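Local coordinates for protein citrate lyase, subunit 1 (Methanosaeta concilii, PDB 6HXI) that probably cleaves citrate with coenzyme A and ATP to give acetyl-CoA and oxaloacetate, as the citrate-binding ATP-grasp subunit of an ATP citrate lyase, at residues T193-P202 with P212-E223. Sequence-based numbering, arbitrary orientation.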
loop_
_atom_site.group_PDB
_atom_site.type_symbol
_atom_site.label_atom_id
_atom_site.label_comp_id
_atom_site.label_asym_id
_atom_site.label_seq_id
_atom_site.Cartn_x
_atom_site.Cartn_y
_atom_site.Cartn_z
ATOM N N THR C 193 -16.123 5.999 -57.771
ATOM C CA THR C 193 -16.926 7.076 -57.181
ATOM C C THR C 193 -18.301 6.592 -56.621
ATOM O O THR C 193 -19.101 7.419 -56.175
ATOM C CB THR C 193 -17.040 8.250 -58.162
ATOM O OG1 THR C 193 -15.820 8.331 -58.887
ATOM C CG2 THR C 193 -17.265 9.595 -57.467
ATOM N N GLY C 194 -18.522 5.281 -56.578
ATOM C CA GLY C 194 -19.711 4.691 -55.968
ATOM C C GLY C 194 -21.045 4.937 -56.640
ATOM O O GLY C 194 -22.063 5.106 -55.967
ATOM N N PHE C 195 -21.042 4.927 -57.974
ATOM C CA PHE C 195 -22.241 5.104 -58.775
ATOM C C PHE C 195 -22.981 3.797 -58.876
ATOM O O PHE C 195 -22.364 2.732 -58.850
ATOM C CB PHE C 195 -21.888 5.591 -60.194
ATOM C CG PHE C 195 -21.574 7.061 -60.302
ATOM C CD1 PHE C 195 -20.281 7.529 -60.094
ATOM C CD2 PHE C 195 -22.569 7.975 -60.615
ATOM C CE1 PHE C 195 -19.993 8.891 -60.191
ATOM C CE2 PHE C 195 -22.283 9.336 -60.694
ATOM C CZ PHE C 195 -20.993 9.783 -60.488
ATOM N N ALA C 196 -24.298 3.877 -58.995
ATOM C CA ALA C 196 -25.160 2.724 -59.178
ATOM C C ALA C 196 -25.726 2.786 -60.627
ATOM O O ALA C 196 -26.189 1.783 -61.164
ATOM C CB ALA C 196 -26.290 2.762 -58.157
ATOM N N TYR C 197 -25.668 3.985 -61.237
ATOM C CA TYR C 197 -26.134 4.298 -62.583
ATOM C C TYR C 197 -25.549 5.621 -63.100
ATOM O O TYR C 197 -25.500 6.609 -62.376
ATOM C CB TYR C 197 -27.670 4.362 -62.614
ATOM C CG TYR C 197 -28.237 4.593 -63.996
ATOM C CD1 TYR C 197 -28.290 3.564 -64.931
ATOM C CD2 TYR C 197 -28.721 5.843 -64.374
ATOM C CE1 TYR C 197 -28.767 3.781 -66.221
ATOM C CE2 TYR C 197 -29.227 6.068 -65.659
ATOM C CZ TYR C 197 -29.247 5.033 -66.582
ATOM O OH TYR C 197 -29.743 5.228 -67.854
ATOM N N VAL C 198 -25.147 5.631 -64.373
ATOM C CA VAL C 198 -24.652 6.811 -65.091
ATOM C C VAL C 198 -25.154 6.760 -66.523
ATOM O O VAL C 198 -25.120 5.702 -67.152
ATOM C CB VAL C 198 -23.115 7.086 -64.968
ATOM C CG1 VAL C 198 -22.271 6.031 -65.690
ATOM C CG2 VAL C 198 -22.762 8.471 -65.478
ATOM N N GLU C 199 -25.651 7.889 -67.023
ATOM C CA GLU C 199 -26.140 7.998 -68.387
ATOM C C GLU C 199 -25.754 9.342 -68.984
ATOM O O GLU C 199 -26.128 10.386 -68.447
ATOM C CB GLU C 199 -27.655 7.820 -68.426
ATOM C CG GLU C 199 -28.261 7.857 -69.818
ATOM C CD GLU C 199 -29.718 8.260 -69.805
ATOM O OE1 GLU C 199 -30.556 7.437 -69.368
ATOM O OE2 GLU C 199 -30.017 9.416 -70.184
ATOM N N ILE C 200 -25.003 9.305 -70.095
ATOM C CA ILE C 200 -24.623 10.483 -70.853
ATOM C C ILE C 200 -25.330 10.323 -72.194
ATOM O O ILE C 200 -24.906 9.537 -73.054
ATOM C CB ILE C 200 -23.100 10.748 -70.957
ATOM C CG1 ILE C 200 -22.433 10.696 -69.555
ATOM C CG2 ILE C 200 -22.876 12.114 -71.619
ATOM C CD1 ILE C 200 -20.966 10.431 -69.572
ATOM N N ASN C 201 -26.481 11.009 -72.298
ATOM C CA ASN C 201 -27.376 10.952 -73.431
ATOM C C ASN C 201 -27.833 12.356 -73.841
ATOM O O ASN C 201 -28.854 12.852 -73.349
ATOM C CB ASN C 201 -28.575 10.034 -73.119
ATOM C CG ASN C 201 -29.457 9.712 -74.303
ATOM O OD1 ASN C 201 -29.004 9.608 -75.450
ATOM N ND2 ASN C 201 -30.731 9.470 -74.033
ATOM N N PRO C 202 -27.077 13.026 -74.730
ATOM C CA PRO C 202 -25.887 12.551 -75.449
ATOM C C PRO C 202 -24.533 13.135 -74.981
ATOM O O PRO C 202 -24.478 14.034 -74.137
ATOM C CB PRO C 202 -26.210 12.990 -76.889
ATOM C CG PRO C 202 -27.062 14.275 -76.722
ATOM C CD PRO C 202 -27.501 14.333 -75.260
ATOM N N PRO C 212 -19.859 16.131 -72.231
ATOM C CA PRO C 212 -21.189 15.564 -71.906
ATOM C C PRO C 212 -22.297 16.615 -72.091
ATOM O O PRO C 212 -22.159 17.723 -71.564
ATOM C CB PRO C 212 -21.044 15.193 -70.427
ATOM C CG PRO C 212 -20.062 16.178 -69.888
ATOM C CD PRO C 212 -19.133 16.543 -71.009
ATOM N N LEU C 213 -23.395 16.288 -72.800
ATOM C CA LEU C 213 -24.468 17.268 -73.002
ATOM C C LEU C 213 -25.606 17.136 -72.002
ATOM O O LEU C 213 -26.100 18.143 -71.495
ATOM C CB LEU C 213 -24.992 17.272 -74.446
ATOM C CG LEU C 213 -23.979 17.661 -75.553
ATOM C CD1 LEU C 213 -24.617 17.573 -76.934
ATOM C CD2 LEU C 213 -23.368 19.039 -75.305
ATOM N N ASP C 214 -26.025 15.908 -71.717
ATOM C CA ASP C 214 -27.074 15.630 -70.736
ATOM C C ASP C 214 -26.613 14.478 -69.881
ATOM O O ASP C 214 -25.963 13.562 -70.390
ATOM C CB ASP C 214 -28.429 15.351 -71.399
ATOM C CG ASP C 214 -29.079 16.598 -71.984
ATOM O OD1 ASP C 214 -29.769 17.325 -71.229
ATOM O OD2 ASP C 214 -28.908 16.842 -73.194
ATOM N N MET C 215 -26.889 14.554 -68.572
ATOM C CA MET C 215 -26.449 13.563 -67.600
ATOM C C MET C 215 -27.531 13.188 -66.573
ATOM O O MET C 215 -28.283 14.041 -66.086
ATOM C CB MET C 215 -25.173 14.059 -66.899
ATOM C CG MET C 215 -24.272 12.951 -66.426
ATOM S SD MET C 215 -22.624 13.554 -66.025
ATOM C CE MET C 215 -21.928 12.100 -65.305
ATOM N N VAL C 216 -27.615 11.888 -66.289
ATOM C CA VAL C 216 -28.535 11.270 -65.328
ATOM C C VAL C 216 -27.654 10.341 -64.525
ATOM O O VAL C 216 -26.886 9.567 -65.108
ATOM C CB VAL C 216 -29.705 10.518 -66.029
ATOM C CG1 VAL C 216 -30.458 9.607 -65.062
ATOM C CG2 VAL C 216 -30.662 11.499 -66.707
ATOM N N ALA C 217 -27.706 10.454 -63.197
ATOM C CA ALA C 217 -26.859 9.622 -62.350
ATOM C C ALA C 217 -27.502 9.268 -61.054
ATOM O O ALA C 217 -28.308 10.038 -60.522
ATOM C CB ALA C 217 -25.505 10.292 -62.105
ATOM N N LYS C 218 -27.141 8.072 -60.542
ATOM C CA LYS C 218 -27.573 7.537 -59.249
ATOM C C LYS C 218 -26.339 7.079 -58.494
ATOM O O LYS C 218 -25.466 6.424 -59.069
ATOM C CB LYS C 218 -28.525 6.348 -59.430
ATOM C CG LYS C 218 -29.970 6.713 -59.733
ATOM C CD LYS C 218 -30.783 5.451 -59.943
ATOM C CE LYS C 218 -32.264 5.711 -59.972
ATOM N NZ LYS C 218 -33.000 4.423 -59.920
ATOM N N LEU C 219 -26.252 7.422 -57.206
ATOM C CA LEU C 219 -25.141 6.988 -56.356
ATOM C C LEU C 219 -25.672 5.944 -55.391
ATOM O O LEU C 219 -26.821 6.048 -54.958
ATOM C CB LEU C 219 -24.539 8.157 -55.577
ATOM C CG LEU C 219 -23.871 9.276 -56.364
ATOM C CD1 LEU C 219 -23.567 10.462 -55.465
ATOM C CD2 LEU C 219 -22.588 8.796 -57.030
ATOM N N ASP C 220 -24.860 4.904 -55.090
ATOM C CA ASP C 220 -25.227 3.917 -54.085
ATOM C C ASP C 220 -24.920 4.631 -52.761
ATOM O O ASP C 220 -23.736 4.838 -52.450
ATOM C CB ASP C 220 -24.373 2.653 -54.228
ATOM C CG ASP C 220 -24.463 1.693 -53.047
ATOM O OD1 ASP C 220 -25.488 1.725 -52.322
ATOM O OD2 ASP C 220 -23.524 0.899 -52.860
ATOM N N ASP C 221 -25.974 5.048 -52.010
ATOM C CA ASP C 221 -25.817 5.855 -50.790
ATOM C C ASP C 221 -24.960 5.152 -49.689
ATOM O O ASP C 221 -24.357 5.847 -48.861
ATOM C CB ASP C 221 -27.179 6.375 -50.257
ATOM C CG ASP C 221 -28.041 5.468 -49.400
ATOM O OD1 ASP C 221 -27.783 4.247 -49.371
ATOM O OD2 ASP C 221 -28.987 5.982 -48.757
ATOM N N ALA C 222 -24.855 3.797 -49.746
ATOM C CA ALA C 222 -24.044 2.951 -48.842
ATOM C C ALA C 222 -22.529 3.220 -48.982
ATOM O O ALA C 222 -21.761 2.849 -48.101
ATOM C CB ALA C 222 -24.332 1.481 -49.103
ATOM N N GLU C 223 -22.117 3.858 -50.092
ATOM C CA GLU C 223 -20.727 4.212 -50.435
ATOM C C GLU C 223 -20.190 5.440 -49.681
ATOM O O GLU C 223 -18.975 5.674 -49.699
ATOM C CB GLU C 223 -20.609 4.457 -51.957
ATOM C CG GLU C 223 -20.673 3.194 -52.790
ATOM C CD GLU C 223 -19.340 2.565 -53.145
ATOM O OE1 GLU C 223 -19.348 1.595 -53.937
ATOM O OE2 GLU C 223 -18.291 3.053 -52.666
#
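Lys218 O is gripped by two successive amides of the facing strand, Ala196 N at 2.8 Å and Tyr197 N at 3.3 Å, which approach from the same face of its carbonyl plane. This is a classic beta bulge in the antiparallel hairpin of strands 195-206 and 209-220, within the family's ATP-grasp domain. Lys218 N returns a bond to Tyr197 O, and Glu199 and Val216 exchange a further pair beyond; at the far end, after a cis peptide, Pro202 O accepts Leu213 N at 2.8 Å. Next to the bulge, Leu219 CD2 sits over the centre of the Phe195 ring in a CH-pi contact, 3.6 Å from the centroid and 10° off the normal, while Ala217 CB meets the ring edge at CE2. An alanine in place of Phe195 is likely to open a gap beneath Leu219 and take the ring edge away from Ala217. On the face of Val198, Ile200, Met215 and Ala217, Val198 CG2 touches Met215 CE, and helix 173-192 packs on Phe195, Val198 and Ile200. Tyr197 and Glu199 share the other face, both with CG anti to the backbone N (chi1 -176° and -177°), which lets Tyr197 OH donate to Glu199 OE1 at 2.8 Å; Val216 CG1 lies at the ring's edge, near CE2. The hairpin thus has an apolar face partly covered by helix 173-192, an opposite face carrying a tyrosine-carboxylate bond, and a bulge that leaves neither amide unbonded.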